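Local coordinates for DnaD-like replication protein (Streptococcus mutans UA159, PDB 2ZC2) that probably takes part in DNA replication as a DnaD-like protein, the crystallised fragment being its zinc-binding DnaB/DnaD-family domain, at residues A[59-62]-A[63-67]. Numbering follows the deposited sequence.
Sequences QAIL and RNWRH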
ATOM      1  N   GLN A  59      -0.263   5.736   1.571  1.00 12.60           N
ATOM      2  CA  GLN A  59       1.121   6.071   1.158  1.00 14.58           C
ATOM      3  C   GLN A  59       1.997   6.621   2.268  1.00 14.31           C
ATOM      4  O   GLN A  59       3.138   6.316   2.273  1.00 12.86           O
ATOM      5  CB  GLN A  59       1.171   7.060  -0.035  1.00 13.54           C
ATOM      6  CG  GLN A  59       0.444   6.512  -1.228  1.00 21.32           C
ATOM      7  CD  GLN A  59       1.091   5.185  -1.712  1.00 26.58           C
ATOM      8  OE1 GLN A  59       0.406   4.217  -1.969  1.00 26.51           O
ATOM      9  NE2 GLN A  59       2.424   5.171  -1.833  1.00 29.01           N
ATOM     10  N   ALA A  60       1.469   7.469   3.157  1.00 15.31           N
ATOM     11  CA  ALA A  60       2.251   7.938   4.326  1.00 15.75           C
ATOM     12  C   ALA A  60       2.702   6.766   5.250  1.00 16.95           C
ATOM     13  O   ALA A  60       3.858   6.705   5.736  1.00 16.09           O
ATOM     14  CB  ALA A  60       1.445   9.009   5.097  1.00 13.70           C
ATOM     15  N   ILE A  61       1.798   5.817   5.477  1.00 18.23           N
ATOM     16  CA  ILE A  61       2.194   4.584   6.182  1.00 19.82           C
ATOM     17  C   ILE A  61       3.355   3.895   5.493  1.00 19.86           C
ATOM     18  O   ILE A  61       4.342   3.586   6.151  1.00 21.19           O
ATOM     19  CB  ILE A  61       0.995   3.589   6.481  1.00 19.93           C
ATOM     20  CG1 ILE A  61      -0.085   4.242   7.305  1.00 18.34           C
ATOM     21  CG2 ILE A  61       1.510   2.319   7.166  1.00 21.48           C
ATOM     22  CD1 ILE A  61      -1.476   3.443   7.349  1.00 20.79           C
ATOM     23  N   LEU A  62       3.277   3.685   4.179  1.00 20.91           N
ATOM     24  CA  LEU A  62       4.365   3.072   3.434  1.00 20.90           C
ATOM     25  C   LEU A  62       5.669   3.867   3.526  1.00 23.31           C
ATOM     26  O   LEU A  62       6.750   3.267   3.636  1.00 21.75           O
ATOM     27  CB  LEU A  62       4.016   2.877   1.950  1.00 21.34           C
ATOM     28  CG  LEU A  62       3.001   1.772   1.732  1.00 19.27           C
ATOM     29  CD1 LEU A  62       2.464   1.833   0.325  1.00 17.72           C
ATOM     30  CD2 LEU A  62       3.645   0.399   2.108  1.00 20.54           C
ATOM     31  N   ARG A  63       5.570   5.204   3.461  1.00 23.61           N
ATOM     32  CA  ARG A  63       6.761   6.086   3.565  1.00 25.73           C
ATOM     33  C   ARG A  63       7.398   6.035   4.922  1.00 24.79           C
ATOM     34  O   ARG A  63       8.605   6.010   5.036  1.00 26.69           O
ATOM     35  CB  ARG A  63       6.428   7.565   3.244  1.00 24.28           C
ATOM     36  CG  ARG A  63       6.360   7.830   1.829  1.00 28.33           C
ATOM     37  CD  ARG A  63       6.431   9.343   1.558  1.00 29.88           C
ATOM     38  NE  ARG A  63       5.422  10.019   2.341  1.00 29.94           N
ATOM     39  CZ  ARG A  63       4.190  10.260   1.904  1.00 27.08           C
ATOM     40  NH1 ARG A  63       3.849   9.918   0.683  1.00 23.47           N
ATOM     41  NH2 ARG A  63       3.335  10.908   2.692  1.00 30.17           N
ATOM     42  N   ASN A  64       6.603   6.074   5.970  1.00 27.13           N
ATOM     43  CA  ASN A  64       7.185   5.894   7.289  1.00 28.99           C
ATOM     44  C   ASN A  64       7.939   4.551   7.379  1.00 29.07           C
ATOM     45  O   ASN A  64       9.077   4.530   7.843  1.00 29.39           O
ATOM     46  CB  ASN A  64       6.141   6.063   8.389  1.00 30.88           C
ATOM     47  CG  ASN A  64       6.654   5.625   9.744  1.00 36.07           C
ATOM     48  OD1 ASN A  64       6.346   4.509  10.206  1.00 37.54           O
ATOM     49  ND2 ASN A  64       7.487   6.481  10.379  1.00 37.76           N
ATOM     50  N   TRP A  65       7.359   3.458   6.880  1.00 28.82           N
ATOM     51  CA  TRP A  65       8.065   2.156   6.835  1.00 30.45           C
ATOM     52  C   TRP A  65       9.328   2.183   5.969  1.00 31.56           C
ATOM     53  O   TRP A  65      10.350   1.681   6.380  1.00 31.72           O
ATOM     54  CB  TRP A  65       7.146   0.988   6.378  1.00 30.65           C
ATOM     55  CG  TRP A  65       6.137   0.601   7.384  1.00 30.32           C
ATOM     56  CD1 TRP A  65       6.186   0.865   8.711  1.00 32.62           C
ATOM     57  CD2 TRP A  65       4.880  -0.089   7.149  1.00 30.60           C
ATOM     58  NE1 TRP A  65       5.033   0.393   9.328  1.00 33.72           N
ATOM     59  CE2 TRP A  65       4.228  -0.210   8.396  1.00 30.33           C
ATOM     60  CE3 TRP A  65       4.237  -0.586   6.001  1.00 26.01           C
ATOM     61  CZ2 TRP A  65       2.968  -0.852   8.544  1.00 30.94           C
ATOM     62  CZ3 TRP A  65       3.016  -1.217   6.146  1.00 28.11           C
ATOM     63  CH2 TRP A  65       2.393  -1.346   7.410  1.00 31.31           C
ATOM     64  N   ARG A  66       9.270   2.779   4.783  1.00 32.93           N
ATOM     65  CA  ARG A  66      10.467   2.884   3.961  1.00 35.89           C
ATOM     66  C   ARG A  66      11.627   3.652   4.619  1.00 37.10           C
ATOM     67  O   ARG A  66      12.800   3.315   4.398  1.00 37.24           O
ATOM     68  CB  ARG A  66      10.157   3.524   2.633  1.00 36.26           C
ATOM     69  CG  ARG A  66      11.370   3.502   1.705  1.00 41.61           C
ATOM     70  CD  ARG A  66      11.269   4.487   0.557  1.00 48.95           C
ATOM     71  NE  ARG A  66      11.960   3.998  -0.650  1.00 54.10           N
ATOM     72  CZ  ARG A  66      13.280   4.038  -0.878  1.00 54.83           C
ATOM     73  NH1 ARG A  66      14.127   4.539   0.025  1.00 53.74           N
ATOM     74  NH2 ARG A  66      13.754   3.552  -2.029  1.00 55.42           N
ATOM     75  N   HIS A  67      11.294   4.684   5.409  1.00 38.47           N
ATOM     76  CA  HIS A  67      12.276   5.522   6.132  1.00 39.99           C
ATOM     77  C   HIS A  67      13.107   4.684   7.070  1.00 40.36           C
ATOM     78  O   HIS A  67      14.274   5.004   7.338  1.00 40.69           O
ATOM     79  CB  HIS A  67      11.591   6.596   7.017  1.00 40.10           C
ATOM     80  CG  HIS A  67      11.170   7.838   6.284  1.00 43.23           C
ATOM     81  ND1 HIS A  67      11.538   8.106   4.982  1.00 45.64           N
ATOM     82  CD2 HIS A  67      10.443   8.910   6.695  1.00 45.45           C
ATOM     83  CE1 HIS A  67      11.037   9.276   4.617  1.00 47.59           C
ATOM     84  NE2 HIS A  67      10.365   9.782   5.635  1.00 47.42           N
TER
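The indole of W65 turns back along the helix over I61, whose CG2 methyl lies against one of its faces. The methyl carbon stands 3.7 Å from the centroid of the six-membered ring of W65 and only 10° off the ring normal, a CH-pi contact that falls on the benzo half of the indole. It can do so because CG2 is the branch anti to the backbone N of I61 (chi1 is -58° for CG1), and both side chains run the same way. The carbonyl oxygen of I61 lies over a ring face as well, 3.7 Å from W65 CG, and accepts the nearly straight bond from W65 N at 3.1 Å. L62 meets the same indole less closely and at a slant, its CD2 4.1 Å from W65 CE3. L62, which is buried, and the partly exposed W65 both touch A43 of helix 37-50, and W65 further meets L39 and S42, so this side of helix 55-67 forms part of a largely apolar interface between two helices of the all-helical DnaB/DnaD-family domain. Regular i to i+4 bonds, R63 N to Q59 O, N64 N to A60 O and R66 N to L62 O, continue the helix beneath the side chains. Elsewhere the packing thins toward solvent. The exposed R63 folds back toward the preceding turn: a bend at chi3 (-53°) sets one face of its guanidinium over A60 CA, and NH2 comes to 3.6 Å from A60 CB. The side chain of R66 approaches L62 O through its CB, at 3.6 Å; its end leads away, and the side chain comes to about 6 Å from a bound zinc ion at its nearest atom.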